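PDB 4EWP: 3-oxoacyl-[acyl-carrier-protein] synthase 3 from Micrococcus luteus NCTC 2665, which probably catalyses the condensation that starts fatty acid synthesis, joining the acetyl group of acetyl-CoA to malonyl-ACP with loss of CO2. Local coordinates for residues W246-A255 with L332-Y342. Residues are numbered along the deposited sequence; the frame is centred on the assembly and turned at random.
Sequences WAVWSMAKVA and LQIGFGAGLVY
The C-terminal half of this thiolase-like fold packs helix 240-262 against the hairpin of strands 330-337 and 341-348, and Trp-246, Met-251 and Val-254 meet Phe-336, Leu-340 and Tyr-342 there. The N-to-C directions of helix 246-255 and strand 332-337 differ by 140°, nearer antiparallel than parallel, with the two segment axes 9.6 Å apart at closest approach. With CG anti to the backbone N (chi1 174°), the indole of Trp-246 reaches the end of the hairpin, where the strands pair at Gly-337 and Val-341. Leu-340 lays CD1 over one indole face, 3.8 Å from the centroid of the five-membered ring and 11° off its normal, a CH-pi contact. Met-251 CE lies over the opposite face, offset toward the rim. The indole edge points at Gly-337 N and Val-341 O, themselves hydrogen-bonded, while CH2 of Trp-246 comes to 3.5 Å from CB of Phe-336. Bent at chi2 and chi3, Met-251 sets SD 3.4 Å from CB of Tyr-342 and makes oblique Met-aromatic contacts with the Tyr-342 and Phe-336 rings. Val-254 CG2 sits over a face of Tyr-342, 4.1 Å from the ring centroid, and CD1 of Ile-334 fits against Val-254 CG1 at 3.8 Å. Were the indole replaced by an alanine, Leu-340 and the Met-251 methyl would probably lose the plate between them, leaving a gap beside Phe-336. Phe-336 also stacks edge-to-face with His-275, a predicted active-site residue. No hydrogen bond crosses between 246-255 and 332-342; apolar, CH-pi and Met-aromatic packing joins them beside the probable catalytic centre.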
# COMPACT_ATOMS: atom_id res chain seq x y z
N TRP A 246 14.86 -14.46 -14.31
CA TRP A 246 13.50 -14.51 -13.77
C TRP A 246 12.54 -13.73 -14.68
O TRP A 246 11.51 -14.25 -15.13
CB TRP A 246 13.50 -13.97 -12.33
CG TRP A 246 12.16 -13.82 -11.69
CD1 TRP A 246 11.40 -14.81 -11.16
CD2 TRP A 246 11.44 -12.59 -11.46
NE1 TRP A 246 10.23 -14.29 -10.64
CE2 TRP A 246 10.24 -12.93 -10.81
CE3 TRP A 246 11.69 -11.25 -11.75
CZ2 TRP A 246 9.29 -11.98 -10.45
CZ3 TRP A 246 10.76 -10.30 -11.40
CH2 TRP A 246 9.57 -10.67 -10.75
N ALA A 247 12.90 -12.48 -14.96
CA ALA A 247 12.06 -11.58 -15.75
C ALA A 247 11.57 -12.18 -17.06
O ALA A 247 10.45 -11.92 -17.50
CB ALA A 247 12.81 -10.29 -16.03
N VAL A 248 12.44 -12.95 -17.70
CA VAL A 248 12.15 -13.51 -19.02
C VAL A 248 11.54 -14.90 -18.93
O VAL A 248 10.42 -15.12 -19.39
CB VAL A 248 13.43 -13.59 -19.89
CG1 VAL A 248 13.14 -14.33 -21.19
CG2 VAL A 248 13.96 -12.19 -20.17
N TRP A 249 12.27 -15.85 -18.33
CA TRP A 249 11.88 -17.26 -18.37
C TRP A 249 10.81 -17.63 -17.34
O TRP A 249 10.05 -18.58 -17.55
CB TRP A 249 13.12 -18.13 -18.21
CG TRP A 249 14.25 -17.60 -19.05
CD1 TRP A 249 15.34 -16.91 -18.61
CD2 TRP A 249 14.35 -17.65 -20.47
NE1 TRP A 249 16.13 -16.56 -19.67
CE2 TRP A 249 15.54 -16.99 -20.83
CE3 TRP A 249 13.55 -18.20 -21.48
CZ2 TRP A 249 15.96 -16.87 -22.15
CZ3 TRP A 249 13.97 -18.07 -22.79
CH2 TRP A 249 15.16 -17.41 -23.11
N SER A 250 10.73 -16.88 -16.24
CA SER A 250 9.67 -17.12 -15.27
C SER A 250 8.39 -16.36 -15.65
O SER A 250 7.29 -16.93 -15.65
CB SER A 250 10.13 -16.75 -13.86
OG SER A 250 10.95 -17.78 -13.34
N MET A 251 8.54 -15.08 -15.96
CA MET A 251 7.41 -14.28 -16.36
C MET A 251 6.76 -14.77 -17.66
O MET A 251 5.57 -14.57 -17.87
CB MET A 251 7.79 -12.80 -16.45
CG MET A 251 8.14 -12.20 -15.08
SD MET A 251 6.82 -12.31 -13.83
CE MET A 251 7.23 -13.81 -12.93
N ALA A 252 7.52 -15.42 -18.52
CA ALA A 252 6.92 -15.94 -19.74
C ALA A 252 5.85 -16.97 -19.38
O ALA A 252 4.83 -17.07 -20.05
CB ALA A 252 7.96 -16.51 -20.68
N LYS A 253 6.06 -17.71 -18.30
CA LYS A 253 5.08 -18.70 -17.86
C LYS A 253 3.85 -17.99 -17.31
O LYS A 253 2.72 -18.42 -17.54
CB LYS A 253 5.67 -19.64 -16.81
CG LYS A 253 7.00 -20.25 -17.23
CD LYS A 253 7.50 -21.29 -16.22
CE LYS A 253 8.87 -21.83 -16.62
NZ LYS A 253 9.27 -22.97 -15.76
N VAL A 254 4.08 -16.90 -16.58
CA VAL A 254 2.99 -16.09 -16.06
C VAL A 254 2.16 -15.54 -17.23
O VAL A 254 0.92 -15.62 -17.23
CB VAL A 254 3.52 -14.94 -15.17
CG1 VAL A 254 2.37 -14.01 -14.73
CG2 VAL A 254 4.27 -15.49 -13.95
N ALA A 255 2.83 -15.00 -18.23
CA ALA A 255 2.11 -14.45 -19.38
C ALA A 255 1.27 -15.51 -20.09
O ALA A 255 0.11 -15.27 -20.44
CB ALA A 255 3.09 -13.80 -20.35
N LEU A 332 -1.93 -7.64 -23.64
CA LEU A 332 -1.40 -8.35 -22.49
C LEU A 332 -0.48 -7.40 -21.74
O LEU A 332 0.47 -6.85 -22.32
CB LEU A 332 -0.60 -9.59 -22.95
CG LEU A 332 0.20 -10.39 -21.92
CD1 LEU A 332 -0.72 -11.00 -20.88
CD2 LEU A 332 0.98 -11.47 -22.62
N GLN A 333 -0.76 -7.17 -20.47
CA GLN A 333 0.11 -6.34 -19.64
C GLN A 333 0.62 -7.18 -18.51
O GLN A 333 -0.13 -7.97 -17.93
CB GLN A 333 -0.61 -5.11 -19.11
CG GLN A 333 -1.92 -5.44 -18.46
CD GLN A 333 -2.64 -4.19 -18.02
OE1 GLN A 333 -2.62 -3.16 -18.71
NE2 GLN A 333 -3.28 -4.26 -16.84
N ILE A 334 1.90 -7.04 -18.20
CA ILE A 334 2.51 -7.87 -17.19
C ILE A 334 3.65 -7.10 -16.56
O ILE A 334 4.58 -6.67 -17.26
CB ILE A 334 3.00 -9.20 -17.78
CG1 ILE A 334 3.70 -10.04 -16.71
CG2 ILE A 334 3.96 -8.96 -18.96
CD1 ILE A 334 3.93 -11.48 -17.15
N GLY A 335 3.56 -6.89 -15.25
CA GLY A 335 4.58 -6.18 -14.50
C GLY A 335 5.25 -7.08 -13.47
O GLY A 335 4.65 -8.06 -13.04
N PHE A 336 6.47 -6.73 -13.08
CA PHE A 336 7.30 -7.59 -12.26
C PHE A 336 8.40 -6.77 -11.60
O PHE A 336 9.08 -5.99 -12.26
CB PHE A 336 7.90 -8.74 -13.09
CG PHE A 336 8.40 -8.32 -14.47
CD1 PHE A 336 9.74 -8.00 -14.67
CD2 PHE A 336 7.54 -8.27 -15.56
CE1 PHE A 336 10.21 -7.61 -15.91
CE2 PHE A 336 7.99 -7.89 -16.81
CZ PHE A 336 9.33 -7.56 -16.99
N GLY A 337 8.58 -6.94 -10.28
CA GLY A 337 9.66 -6.23 -9.60
C GLY A 337 9.99 -6.72 -8.21
O GLY A 337 9.67 -7.85 -7.85
N ALA A 338 10.65 -5.85 -7.43
CA ALA A 338 11.15 -6.18 -6.09
C ALA A 338 10.11 -6.89 -5.21
O ALA A 338 8.94 -6.49 -5.18
CB ALA A 338 11.67 -4.93 -5.40
N GLY A 339 10.52 -7.94 -4.52
CA GLY A 339 9.59 -8.69 -3.70
C GLY A 339 10.03 -10.11 -3.43
O GLY A 339 10.27 -10.49 -2.28
N LEU A 340 10.11 -10.93 -4.49
CA LEU A 340 9.74 -10.52 -5.83
C LEU A 340 8.21 -10.57 -5.97
O LEU A 340 7.55 -11.37 -5.31
CB LEU A 340 10.41 -11.46 -6.84
CG LEU A 340 11.94 -11.40 -7.00
CD1 LEU A 340 12.49 -12.63 -7.73
CD2 LEU A 340 12.34 -10.13 -7.74
N VAL A 341 7.65 -9.70 -6.81
CA VAL A 341 6.22 -9.73 -7.10
C VAL A 341 5.95 -9.56 -8.59
O VAL A 341 6.77 -8.99 -9.32
CB VAL A 341 5.43 -8.66 -6.30
CG1 VAL A 341 5.49 -8.95 -4.80
CG2 VAL A 341 5.93 -7.25 -6.63
N TYR A 342 4.79 -10.05 -9.04
CA TYR A 342 4.38 -9.92 -10.43
C TYR A 342 2.85 -9.89 -10.57
O TYR A 342 2.14 -10.43 -9.73
CB TYR A 342 4.91 -11.09 -11.25
CG TYR A 342 4.45 -12.45 -10.75
CD1 TYR A 342 5.26 -13.21 -9.91
CD2 TYR A 342 3.22 -12.96 -11.12
CE1 TYR A 342 4.85 -14.46 -9.46
CE2 TYR A 342 2.80 -14.20 -10.67
CZ TYR A 342 3.61 -14.94 -9.84
OH TYR A 342 3.18 -16.18 -9.41